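Local coordinates for alkaline phosphatase D (Bacillus subtilis, PDB 2YEQ), which hydrolyses phosphate esters as a phosphodiesterase and alkaline phosphatase with iron and calcium in its active site, at residues V232-Y243 with P254-Y262; N300-E311 with W352-R361. All blocks are in the same frame, centred on the assembly; numbering follows the deposited sequence.

Contact 1. Residues V232-Y243 with P254-Y262; sequences VLRRAAAYQAYY and PNGPDMQLY. With PE5 (3,6,9,12,15,18,21,24-octaoxahexacosan-1-ol), chain V; EDO (1,2-ethanediol), chain B; EDO (1,2-ethanediol), chain C.
Arg235 leaves helix 228-245 with CG trans to its backbone N (chi1 -160°) and bends at chi3, which turns the guanidinium edge to the carbonyl of Pro257. Met259 is extended (chi1 -178°) and reaches back to the same helix. A type II' beta turn, Asn255 to Asp258, packs on the helix in the loop that leads to strand 263-267. Arg235 grips Pro257 O side-on with NE and NH2. Pro257 O lies 2.8 Å from Arg235 NE, close to the guanidinium plane. Neither bond is straight, because one oxygen serves both N-H groups. Arg235 NH2 also makes a longer salt bridge to Asp258 OD1, at 3.4 Å. Arg235 NH1 is held from outside by Asn219 and Gln280, so the group has little freedom to turn. Its CG lies over one face of the Tyr239 ring, whose OH bonds to Tyr217.

The turn sits close to the helix. Ala236 CB comes to 3.6 Å from Gly256 C, and Pro257 CB meets Val232 CG1 at 3.8 Å. Gly256 has positive phi, and a CB there would strike the ring of Pro257. Met259 SD makes an oblique Met-aromatic contact with the Tyr239 ring, and Met259 CE lies at the edge of the Tyr242 ring, 4.0 Å from Tyr242 CD2. Pro254 CD packs on Tyr243 CB, 3.7 Å away. A water joins the two backbones by donating to both Ala236 O and Gly256 O, 2.7 Å from the latter oxygen.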
loop_
_atom_site.group_PDB
_atom_site.type_symbol
_atom_site.label_atom_id
_atom_site.label_comp_id
_atom_site.label_asym_id
_atom_site.label_seq_id
_atom_site.Cartn_x
_atom_site.Cartn_y
_atom_site.Cartn_z
ATOM N N VAL A 232 -19.578 -9.955 5.513
ATOM C CA VAL A 232 -19.595 -8.847 6.451
ATOM C C VAL A 232 -18.902 -9.204 7.771
ATOM O O VAL A 232 -18.191 -8.384 8.365
ATOM C CB VAL A 232 -21.020 -8.325 6.690
ATOM C CG1 VAL A 232 -21.026 -7.183 7.729
ATOM C CG2 VAL A 232 -21.611 -7.844 5.356
ATOM N N LEU A 233 -19.114 -10.433 8.230
ATOM C CA LEU A 233 -18.434 -10.912 9.420
ATOM C C LEU A 233 -16.931 -11.012 9.147
ATOM O O LEU A 233 -16.112 -10.652 9.970
ATOM C CB LEU A 233 -18.997 -12.271 9.826
ATOM C CG LEU A 233 -20.436 -12.228 10.358
ATOM C CD1 LEU A 233 -20.966 -13.665 10.502
ATOM C CD2 LEU A 233 -20.451 -11.474 11.681
ATOM N N ARG A 234 -16.594 -11.494 7.968
ATOM C CA ARG A 234 -15.208 -11.590 7.566
ATOM C C ARG A 234 -14.513 -10.213 7.491
ATOM O O ARG A 234 -13.379 -10.051 7.941
ATOM C CB ARG A 234 -15.147 -12.295 6.239
ATOM C CG ARG A 234 -13.823 -12.791 5.887
ATOM C CD ARG A 234 -13.892 -13.528 4.622
ATOM N NE ARG A 234 -12.577 -13.981 4.240
ATOM C CZ ARG A 234 -12.299 -14.705 3.179
ATOM N NH1 ARG A 234 -13.255 -15.121 2.356
ATOM N NH2 ARG A 234 -11.042 -15.040 2.951
ATOM N N ARG A 235 -15.213 -9.208 6.972
ATOM C CA ARG A 235 -14.659 -7.872 6.903
ATOM C C ARG A 235 -14.422 -7.277 8.282
ATOM O O ARG A 235 -13.398 -6.622 8.507
ATOM C CB ARG A 235 -15.536 -6.929 6.063
ATOM C CG ARG A 235 -14.783 -5.703 5.572
ATOM C CD ARG A 235 -15.624 -4.838 4.650
ATOM N NE ARG A 235 -16.334 -3.770 5.352
ATOM C CZ ARG A 235 -16.989 -2.786 4.742
ATOM N NH1 ARG A 235 -17.059 -2.774 3.423
ATOM N NH2 ARG A 235 -17.588 -1.839 5.439
ATOM N N ALA A 236 -15.332 -7.510 9.216
ATOM C CA ALA A 236 -15.137 -7.080 10.586
ATOM C C ALA A 236 -13.880 -7.711 11.229
ATOM O O ALA A 236 -13.122 -7.017 11.901
ATOM C CB ALA A 236 -16.412 -7.362 11.461
ATOM N N ALA A 237 -13.686 -9.004 11.027
ATOM C CA ALA A 237 -12.508 -9.720 11.528
ATOM C C ALA A 237 -11.208 -9.174 10.896
ATOM O O ALA A 237 -10.239 -8.910 11.603
ATOM C CB ALA A 237 -12.636 -11.190 11.247
ATOM N N ALA A 238 -11.216 -9.024 9.571
ATOM C CA ALA A 238 -10.066 -8.519 8.809
ATOM C C ALA A 238 -9.691 -7.107 9.189
ATOM O O ALA A 238 -8.513 -6.791 9.353
ATOM C CB ALA A 238 -10.356 -8.590 7.312
ATOM N N TYR A 239 -10.689 -6.237 9.305
ATOM C CA TYR A 239 -10.434 -4.853 9.685
ATOM C C TYR A 239 -9.876 -4.723 11.099
ATOM O O TYR A 239 -8.968 -3.896 11.332
ATOM C CB TYR A 239 -11.686 -3.986 9.524
ATOM C CG TYR A 239 -12.072 -3.594 8.100
ATOM C CD1 TYR A 239 -11.382 -4.063 6.997
ATOM C CD2 TYR A 239 -13.126 -2.719 7.879
ATOM C CE1 TYR A 239 -11.743 -3.667 5.685
ATOM C CE2 TYR A 239 -13.488 -2.314 6.602
ATOM C CZ TYR A 239 -12.810 -2.799 5.512
ATOM O OH TYR A 239 -13.166 -2.409 4.232
ATOM N N GLN A 240 -10.412 -5.509 12.043
ATOM C CA GLN A 240 -9.896 -5.516 13.413
ATOM C C GLN A 240 -8.421 -5.974 13.430
ATOM O O GLN A 240 -7.587 -5.326 14.056
ATOM C CB GLN A 240 -10.725 -6.412 14.362
ATOM C CG GLN A 240 -10.205 -6.316 15.820
ATOM C CD GLN A 240 -11.135 -6.920 16.883
ATOM O OE1 GLN A 240 -12.370 -6.933 16.746
ATOM N NE2 GLN A 240 -10.536 -7.373 17.980
ATOM N N ALA A 241 -8.117 -7.070 12.754
ATOM C CA ALA A 241 -6.742 -7.605 12.700
ATOM C C ALA A 241 -5.781 -6.603 12.061
ATOM O O ALA A 241 -4.617 -6.490 12.484
ATOM C CB ALA A 241 -6.680 -8.899 11.952
ATOM N N TYR A 242 -6.274 -5.859 11.068
ATOM C CA TYR A 242 -5.463 -4.828 10.417
ATOM C C TYR A 242 -5.137 -3.715 11.398
ATOM O O TYR A 242 -3.981 -3.356 11.574
ATOM C CB TYR A 242 -6.205 -4.277 9.206
ATOM C CG TYR A 242 -5.408 -3.354 8.316
ATOM C CD1 TYR A 242 -4.638 -3.852 7.290
ATOM C CD2 TYR A 242 -5.488 -1.978 8.466
ATOM C CE1 TYR A 242 -3.902 -2.989 6.451
ATOM C CE2 TYR A 242 -4.788 -1.117 7.621
ATOM C CZ TYR A 242 -4.015 -1.632 6.619
ATOM O OH TYR A 242 -3.341 -0.764 5.788
ATOM N N TYR A 243 -6.158 -3.182 12.064
ATOM C CA TYR A 243 -5.947 -2.208 13.098
ATOM C C TYR A 243 -4.912 -2.702 14.131
ATOM O O TYR A 243 -3.992 -1.960 14.479
ATOM C CB TYR A 243 -7.254 -1.815 13.821
ATOM C CG TYR A 243 -6.986 -0.912 14.992
ATOM C CD1 TYR A 243 -6.787 0.459 14.811
ATOM C CD2 TYR A 243 -6.833 -1.429 16.281
ATOM C CE1 TYR A 243 -6.494 1.288 15.874
ATOM C CE2 TYR A 243 -6.531 -0.606 17.343
ATOM C CZ TYR A 243 -6.358 0.760 17.138
ATOM O OH TYR A 243 -6.063 1.593 18.202
ATOM N N PRO A 254 -11.820 0.195 14.499
ATOM C CA PRO A 254 -13.002 -0.228 13.767
ATOM C C PRO A 254 -14.211 -0.392 14.676
ATOM O O PRO A 254 -14.067 -0.490 15.891
ATOM C CB PRO A 254 -12.591 -1.570 13.149
ATOM C CG PRO A 254 -11.506 -2.066 14.015
ATOM C CD PRO A 254 -10.794 -0.851 14.529
ATOM N N ASN A 255 -15.390 -0.360 14.075
ATOM C CA ASN A 255 -16.643 -0.644 14.756
ATOM C C ASN A 255 -17.384 -1.596 13.844
ATOM O O ASN A 255 -17.915 -1.206 12.808
ATOM C CB ASN A 255 -17.441 0.633 14.987
ATOM C CG ASN A 255 -18.730 0.386 15.768
ATOM O OD1 ASN A 255 -18.902 -0.645 16.386
ATOM N ND2 ASN A 255 -19.640 1.331 15.708
ATOM N N GLY A 256 -17.360 -2.872 14.214
ATOM C CA GLY A 256 -17.820 -3.941 13.367
ATOM C C GLY A 256 -17.127 -3.903 12.014
ATOM O O GLY A 256 -15.890 -3.808 11.928
ATOM N N PRO A 257 -17.916 -3.942 10.950
ATOM C CA PRO A 257 -17.352 -3.984 9.609
ATOM C C PRO A 257 -16.891 -2.617 9.044
ATOM O O PRO A 257 -16.490 -2.559 7.885
ATOM C CB PRO A 257 -18.530 -4.497 8.783
ATOM C CG PRO A 257 -19.714 -3.846 9.444
ATOM C CD PRO A 257 -19.402 -3.925 10.915
ATOM N N ASP A 258 -16.973 -1.561 9.836
ATOM C CA ASP A 258 -16.673 -0.198 9.397
ATOM C C ASP A 258 -15.427 0.345 10.073
ATOM O O ASP A 258 -15.226 0.129 11.270
ATOM C CB ASP A 258 -17.838 0.731 9.721
ATOM C CG ASP A 258 -19.150 0.232 9.124
ATOM O OD1 ASP A 258 -19.193 -0.077 7.913
ATOM O OD2 ASP A 258 -20.117 0.096 9.884
ATOM N N MET A 259 -14.615 1.092 9.311
ATOM C CA MET A 259 -13.332 1.582 9.820
ATOM C C MET A 259 -12.838 2.803 9.030
ATOM O O MET A 259 -12.717 2.748 7.803
ATOM C CB MET A 259 -12.313 0.449 9.754
ATOM C CG MET A 259 -10.940 0.800 10.295
ATOM S SD MET A 259 -9.903 -0.664 10.538
ATOM C CE MET A 259 -8.263 0.108 10.525
ATOM N N GLN A 260 -12.553 3.893 9.740
ATOM C CA GLN A 260 -12.107 5.124 9.088
ATOM C C GLN A 260 -10.620 4.995 8.740
ATOM O O GLN A 260 -9.776 5.070 9.619
ATOM C CB GLN A 260 -12.338 6.330 9.989
ATOM C CG GLN A 260 -11.968 7.674 9.357
ATOM C CD GLN A 260 -12.775 7.926 8.094
ATOM O OE1 GLN A 260 -13.996 7.806 8.106
ATOM N NE2 GLN A 260 -12.107 8.249 7.010
ATOM N N LEU A 261 -10.316 4.766 7.470
ATOM C CA LEU A 261 -8.938 4.676 7.034
ATOM C C LEU A 261 -8.546 5.849 6.116
ATOM O O LEU A 261 -7.419 6.332 6.188
ATOM C CB LEU A 261 -8.661 3.361 6.348
ATOM C CG LEU A 261 -7.189 2.954 6.201
ATOM C CD1 LEU A 261 -6.460 2.882 7.575
ATOM C CD2 LEU A 261 -7.078 1.645 5.485
ATOM N N TYR A 262 -9.444 6.322 5.251
ATOM C CA TYR A 262 -9.058 7.475 4.437
ATOM C C TYR A 262 -8.751 8.686 5.307
ATOM O O TYR A 262 -9.386 8.913 6.331
ATOM C CB TYR A 262 -10.039 7.765 3.293
ATOM C CG TYR A 262 -11.372 8.371 3.643
ATOM C CD1 TYR A 262 -11.510 9.733 3.847
ATOM C CD2 TYR A 262 -12.517 7.577 3.668
ATOM C CE1 TYR A 262 -12.758 10.300 4.106
ATOM C CE2 TYR A 262 -13.759 8.122 3.921
ATOM C CZ TYR A 262 -13.883 9.466 4.134
ATOM O OH TYR A 262 -15.122 9.968 4.376
HETATM C C50 PE5 V . -14.532 12.250 8.022
HETATM O O1 PE5 V . -13.230 11.669 8.128
HETATM C C1 PE5 V . -12.163 12.548 7.737
HETATM C C2 PE5 V . -10.834 11.788 7.707
HETATM O O2 PE5 V . -10.203 11.860 8.991
HETATM C C3 PE5 V . -9.317 10.779 9.326
HETATM C C4 PE5 V . -9.239 10.585 10.830
HETATM C C1 EDO B . -15.955 -4.031 16.633
HETATM O O1 EDO B . -16.511 -3.590 17.867
HETATM C C2 EDO B . -14.754 -4.950 16.853
HETATM O O2 EDO B . -13.795 -4.786 15.808
HETATM C C1 EDO C . -13.074 -2.846 19.647
HETATM O O1 EDO C . -13.035 -2.347 18.301
HETATM C C2 EDO C . -12.152 -4.052 19.833
HETATM O O2 EDO C . -12.827 -5.123 20.490
HETATM O O HOH W 1 -13.846 -4.853 13.259
#

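Contact 2. Residues N300-E311 with W352-R361; sequences NPNRTLLGKEQE and WDGYPAQRER. With PE5 (3,6,9,12,15,18,21,24-octaoxahexacosan-1-ol), chain E.
The Tyr355 ring is sandwiched between Arg303 and Leu305. The Arg303 guanidinium lies flat on one face in a cation-pi stack, with planes 28° apart and CZ 4.4 Å from the ring centroid. On the opposite face Leu305 CD2 sits over the centre in a CH-pi contact. The other methyl, Leu305 CD1, sits over the six-membered ring of Trp352, 3.5 Å from its centroid. One leucine thus fills the space between two aromatic faces. Arg303 NH1 gives a nearly straight bond (176°) to Gly354 O, 2.7 Å away and in the guanidinium plane. This fixes the rotation of the stacked group. The OH of Tyr355 bonds to Asp283 O.

Gln358 and Glu311 come from opposite directions, with amide and carboxylate planes nearly perpendicular. Gln358 bends at chi2 (73°), turning OE1 to the loop. There it accepts from Leu305 N and Leu306 N, each at 3.0 Å from Gln358 OE1. Gln358 NE2 meets the anti lone pair of Glu311 OE2. Arg361 NE meets the same oxygen on its syn side, 2.8 Å from Glu311 OE2, as a salt bridge. The Arg361 guanidinium also reaches the loop backbone: NH1 bonds to Pro301 O and NH2 to Arg303 O, at 3.0 Å between Arg361 NH2 and Arg303 O. A leucine in place of Arg361 would probably leave Glu311 without its ionic mate and the carbonyls of Pro301 and Arg303 without these donors.

A water links Thr304 OG1, Glu311 OE2 and Arg361 NH2. Side chains of helix 356-368 thus bind the backbone of the loop before helix 308-320. At the start of that helix Thr304 OG1 accepts from Gly307 N, which makes an ST motif.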
loop_
_atom_site.group_PDB
_atom_site.type_symbol
_atom_site.label_atom_id
_atom_site.label_comp_id
_atom_site.label_asym_id
_atom_site.label_seq_id
_atom_site.Cartn_x
_atom_site.Cartn_y
_atom_site.Cartn_z
ATOM N N ASN A 300 -22.332 3.403 -16.208
ATOM C CA ASN A 300 -23.398 3.993 -15.366
ATOM C C ASN A 300 -22.832 5.109 -14.489
ATOM O O ASN A 300 -21.917 4.867 -13.703
ATOM C CB ASN A 300 -24.032 2.888 -14.498
ATOM C CG ASN A 300 -25.129 3.378 -13.567
ATOM O OD1 ASN A 300 -25.298 4.561 -13.321
ATOM N ND2 ASN A 300 -25.898 2.417 -13.026
ATOM N N PRO A 301 -23.395 6.317 -14.580
ATOM C CA PRO A 301 -22.834 7.462 -13.879
ATOM C C PRO A 301 -23.070 7.476 -12.395
ATOM O O PRO A 301 -22.401 8.228 -11.680
ATOM C CB PRO A 301 -23.567 8.670 -14.515
ATOM C CG PRO A 301 -24.767 8.106 -15.129
ATOM C CD PRO A 301 -24.386 6.742 -15.586
ATOM N N ASN A 302 -24.028 6.683 -11.906
ATOM C CA ASN A 302 -24.257 6.630 -10.465
ATOM C C ASN A 302 -23.210 5.827 -9.711
ATOM O O ASN A 302 -23.163 5.886 -8.493
ATOM C CB ASN A 302 -25.626 6.005 -10.167
ATOM C CG ASN A 302 -26.764 6.915 -10.555
ATOM O OD1 ASN A 302 -26.642 8.132 -10.476
ATOM N ND2 ASN A 302 -27.876 6.331 -10.958
ATOM N N ARG A 303 -22.438 5.027 -10.418
ATOM C CA ARG A 303 -21.507 4.121 -9.765
ATOM C C ARG A 303 -20.331 4.882 -9.180
ATOM O O ARG A 303 -19.835 5.829 -9.812
ATOM C CB ARG A 303 -21.021 3.085 -10.734
ATOM C CG ARG A 303 -22.084 2.043 -11.039
ATOM C CD ARG A 303 -21.641 1.085 -12.088
ATOM N NE ARG A 303 -20.621 0.172 -11.588
ATOM C CZ ARG A 303 -19.352 0.104 -12.003
ATOM N NH1 ARG A 303 -18.886 0.920 -12.945
ATOM N NH2 ARG A 303 -18.527 -0.784 -11.455
ATOM N N THR A 304 -19.931 4.475 -7.971
ATOM C CA THR A 304 -18.911 5.147 -7.172
ATOM C C THR A 304 -17.780 4.170 -6.809
ATOM O O THR A 304 -17.999 2.947 -6.741
ATOM C CB THR A 304 -19.530 5.725 -5.895
ATOM O OG1 THR A 304 -18.589 6.600 -5.274
ATOM C CG2 THR A 304 -19.994 4.599 -4.883
ATOM N N LEU A 305 -16.572 4.716 -6.644
ATOM C CA LEU A 305 -15.440 3.987 -6.029
ATOM C C LEU A 305 -15.275 4.475 -4.612
ATOM O O LEU A 305 -15.042 3.684 -3.701
ATOM C CB LEU A 305 -14.109 4.243 -6.745
ATOM C CG LEU A 305 -13.522 3.264 -7.735
ATOM C CD1 LEU A 305 -12.192 3.873 -8.250
ATOM C CD2 LEU A 305 -13.283 1.862 -7.171
ATOM N N LEU A 306 -15.383 5.790 -4.422
ATOM C CA LEU A 306 -15.006 6.414 -3.173
ATOM C C LEU A 306 -16.146 6.488 -2.207
ATOM O O LEU A 306 -15.921 6.612 -0.984
ATOM C CB LEU A 306 -14.525 7.848 -3.407
ATOM C CG LEU A 306 -13.317 8.073 -4.305
ATOM C CD1 LEU A 306 -13.057 9.590 -4.452
ATOM C CD2 LEU A 306 -12.084 7.315 -3.745
ATOM N N GLY A 307 -17.373 6.479 -2.741
ATOM C CA GLY A 307 -18.535 6.841 -1.955
ATOM C C GLY A 307 -18.651 8.342 -1.879
ATOM O O GLY A 307 -17.648 9.066 -2.033
ATOM N N LYS A 308 -19.865 8.818 -1.602
ATOM C CA LYS A 308 -20.183 10.237 -1.697
ATOM C C LYS A 308 -19.399 11.089 -0.721
ATOM O O LYS A 308 -18.918 12.149 -1.097
ATOM C CB LYS A 308 -21.688 10.482 -1.484
ATOM C CG LYS A 308 -22.101 11.971 -1.414
ATOM C CD LYS A 308 -23.059 12.371 -2.537
ATOM C CE LYS A 308 -22.345 12.475 -3.892
ATOM N NZ LYS A 308 -22.420 13.855 -4.477
ATOM N N GLU A 309 -19.281 10.638 0.522
ATOM C CA GLU A 309 -18.607 11.411 1.568
ATOM C C GLU A 309 -17.115 11.572 1.276
ATOM O O GLU A 309 -16.573 12.660 1.413
ATOM C CB GLU A 309 -18.741 10.744 2.932
ATOM C CG GLU A 309 -19.502 11.541 3.956
ATOM C CD GLU A 309 -20.827 10.887 4.307
ATOM O OE1 GLU A 309 -21.651 10.679 3.383
ATOM O OE2 GLU A 309 -21.032 10.566 5.499
ATOM N N GLN A 310 -16.457 10.473 0.904
ATOM C CA GLN A 310 -15.041 10.515 0.619
ATOM C C GLN A 310 -14.769 11.367 -0.617
ATOM O O GLN A 310 -13.745 12.055 -0.686
ATOM C CB GLN A 310 -14.490 9.126 0.406
ATOM C CG GLN A 310 -12.994 9.106 0.221
ATOM C CD GLN A 310 -12.426 7.720 0.099
ATOM O OE1 GLN A 310 -13.156 6.705 -0.034
ATOM N NE2 GLN A 310 -11.126 7.649 0.123
ATOM N N GLU A 311 -15.658 11.281 -1.603
ATOM C CA GLU A 311 -15.535 12.104 -2.802
ATOM C C GLU A 311 -15.554 13.597 -2.445
ATOM O O GLU A 311 -14.707 14.366 -2.925
ATOM C CB GLU A 311 -16.641 11.777 -3.797
ATOM C CG GLU A 311 -16.413 12.368 -5.177
ATOM C CD GLU A 311 -17.560 12.066 -6.128
ATOM O OE1 GLU A 311 -18.579 12.768 -6.026
ATOM O OE2 GLU A 311 -17.433 11.152 -6.980
ATOM N N TRP A 352 -9.729 1.987 -12.120
ATOM C CA TRP A 352 -10.518 3.193 -12.354
ATOM C C TRP A 352 -11.217 3.179 -13.741
ATOM O O TRP A 352 -12.303 3.751 -13.870
ATOM C CB TRP A 352 -9.697 4.473 -12.205
ATOM C CG TRP A 352 -9.342 4.858 -10.805
ATOM C CD1 TRP A 352 -8.360 4.296 -10.033
ATOM C CD2 TRP A 352 -9.933 5.866 -10.017
ATOM N NE1 TRP A 352 -8.306 4.903 -8.829
ATOM C CE2 TRP A 352 -9.273 5.865 -8.782
ATOM C CE3 TRP A 352 -10.979 6.776 -10.223
ATOM C CZ2 TRP A 352 -9.586 6.752 -7.779
ATOM C CZ3 TRP A 352 -11.285 7.635 -9.245
ATOM C CH2 TRP A 352 -10.599 7.630 -8.023
ATOM N N ASP A 353 -10.645 2.499 -14.731
ATOM C CA ASP A 353 -11.312 2.320 -16.023
ATOM C C ASP A 353 -12.694 1.601 -15.872
ATOM O O ASP A 353 -13.546 1.709 -16.763
ATOM C CB ASP A 353 -10.474 1.484 -16.974
ATOM C CG ASP A 353 -9.382 2.293 -17.731
ATOM O OD1 ASP A 353 -9.564 3.508 -18.000
ATOM O OD2 ASP A 353 -8.354 1.657 -18.058
ATOM N N GLY A 354 -12.865 0.855 -14.774
ATOM C CA GLY A 354 -14.119 0.136 -14.462
ATOM C C GLY A 354 -15.148 1.049 -13.830
ATOM O O GLY A 354 -16.312 0.660 -13.660
ATOM N N TYR A 355 -14.689 2.239 -13.430
ATOM C CA TYR A 355 -15.483 3.241 -12.758
ATOM C C TYR A 355 -15.275 4.598 -13.458
ATOM O O TYR A 355 -14.916 5.577 -12.811
ATOM C CB TYR A 355 -15.114 3.333 -11.269
ATOM C CG TYR A 355 -15.355 2.020 -10.500
ATOM C CD1 TYR A 355 -14.523 0.923 -10.687
ATOM C CD2 TYR A 355 -16.455 1.881 -9.635
ATOM C CE1 TYR A 355 -14.744 -0.279 -10.026
ATOM C CE2 TYR A 355 -16.670 0.682 -8.930
ATOM C CZ TYR A 355 -15.819 -0.402 -9.151
ATOM O OH TYR A 355 -16.000 -1.606 -8.525
ATOM N N PRO A 356 -15.538 4.661 -14.763
ATOM C CA PRO A 356 -15.195 5.871 -15.562
ATOM C C PRO A 356 -15.924 7.133 -15.166
ATOM O O PRO A 356 -15.341 8.213 -15.259
ATOM C CB PRO A 356 -15.532 5.457 -16.993
ATOM C CG PRO A 356 -16.637 4.423 -16.822
ATOM C CD PRO A 356 -16.239 3.659 -15.585
ATOM N N ALA A 357 -17.165 7.036 -14.689
ATOM C CA ALA A 357 -17.878 8.237 -14.263
ATOM C C ALA A 357 -17.304 8.812 -12.991
ATOM O O ALA A 357 -17.201 10.030 -12.820
ATOM C CB ALA A 357 -19.379 7.968 -14.079
ATOM N N GLN A 358 -16.967 7.936 -12.060
ATOM C CA GLN A 358 -16.284 8.365 -10.851
ATOM C C GLN A 358 -14.985 9.092 -11.250
ATOM O O GLN A 358 -14.665 10.133 -10.694
ATOM C CB GLN A 358 -15.959 7.151 -9.976
ATOM C CG GLN A 358 -14.999 7.423 -8.847
ATOM C CD GLN A 358 -15.603 8.209 -7.723
ATOM O OE1 GLN A 358 -16.040 7.647 -6.723
ATOM N NE2 GLN A 358 -15.609 9.525 -7.855
ATOM N N ARG A 359 -14.238 8.523 -12.181
ATOM C CA ARG A 359 -12.974 9.154 -12.584
ATOM C C ARG A 359 -13.229 10.528 -13.217
ATOM O O ARG A 359 -12.525 11.503 -12.914
ATOM C CB ARG A 359 -12.180 8.270 -13.527
ATOM C CG ARG A 359 -10.753 8.799 -13.712
ATOM C CD ARG A 359 -9.913 7.855 -14.437
ATOM N NE ARG A 359 -10.526 7.449 -15.680
ATOM C CZ ARG A 359 -10.200 6.374 -16.371
ATOM N NH1 ARG A 359 -9.232 5.574 -15.967
ATOM N NH2 ARG A 359 -10.845 6.090 -17.496
ATOM N N GLU A 360 -14.262 10.613 -14.052
ATOM C CA GLU A 360 -14.676 11.884 -14.662
ATOM C C GLU A 360 -14.973 12.959 -13.638
ATOM O O GLU A 360 -14.587 14.122 -13.829
ATOM C CB GLU A 360 -15.901 11.688 -15.535
ATOM C CG GLU A 360 -15.613 11.126 -16.898
ATOM C CD GLU A 360 -16.850 11.161 -17.801
ATOM O OE1 GLU A 360 -17.366 12.280 -18.045
ATOM O OE2 GLU A 360 -17.303 10.074 -18.251
ATOM N N ARG A 361 -15.644 12.600 -12.542
ATOM C CA ARG A 361 -15.955 13.579 -11.514
ATOM C C ARG A 361 -14.676 14.127 -10.874
ATOM O O ARG A 361 -14.571 15.332 -10.622
ATOM C CB ARG A 361 -16.895 13.016 -10.438
ATOM C CG ARG A 361 -18.334 12.725 -10.949
ATOM C CD ARG A 361 -19.271 12.395 -9.788
ATOM N NE ARG A 361 -19.100 11.034 -9.238
ATOM C CZ ARG A 361 -19.537 9.899 -9.792
ATOM N NH1 ARG A 361 -20.113 9.879 -10.991
ATOM N NH2 ARG A 361 -19.349 8.744 -9.147
HETATM C C48 PE5 E . -11.717 7.070 -21.410
HETATM C C50 PE5 E . -12.738 6.284 -20.583
HETATM O O1 PE5 E . -12.123 5.162 -19.920
HETATM C C1 PE5 E . -12.454 3.853 -20.416
HETATM C C2 PE5 E . -13.534 3.161 -19.576
HETATM O O2 PE5 E . -14.865 3.212 -20.144
HETATM O O HOH W 2 -19.330 4.610 -14.265
HETATM O O HOH W 3 -18.056 5.300 -11.898
HETATM O O HOH W 4 -16.336 -2.000 -12.780
HETATM O O HOH W 5 -19.095 9.063 -6.273
#

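Contacts 1 and 2 follow one another along the chain, and their centres are about 23 Å apart. Both lie in the PhoD-like phosphatase part of the chain. They meet where Tyr262, at the end of 254-262, packs on helix 308-320: Tyr262 OH lies 4.0 Å from Glu309 CB. Strand 263-267 then begins at an outer edge of the seven-stranded mixed sheet, and the two helices of contact 2 lie before strands 325-329 and 374-378 of that sheet. In contact 1 the side chain of Tyr242 is about 12 Å from a bound calcium ion. In contact 2 the side chain of Asn300 lies about 3 Å from a bound sodium ion.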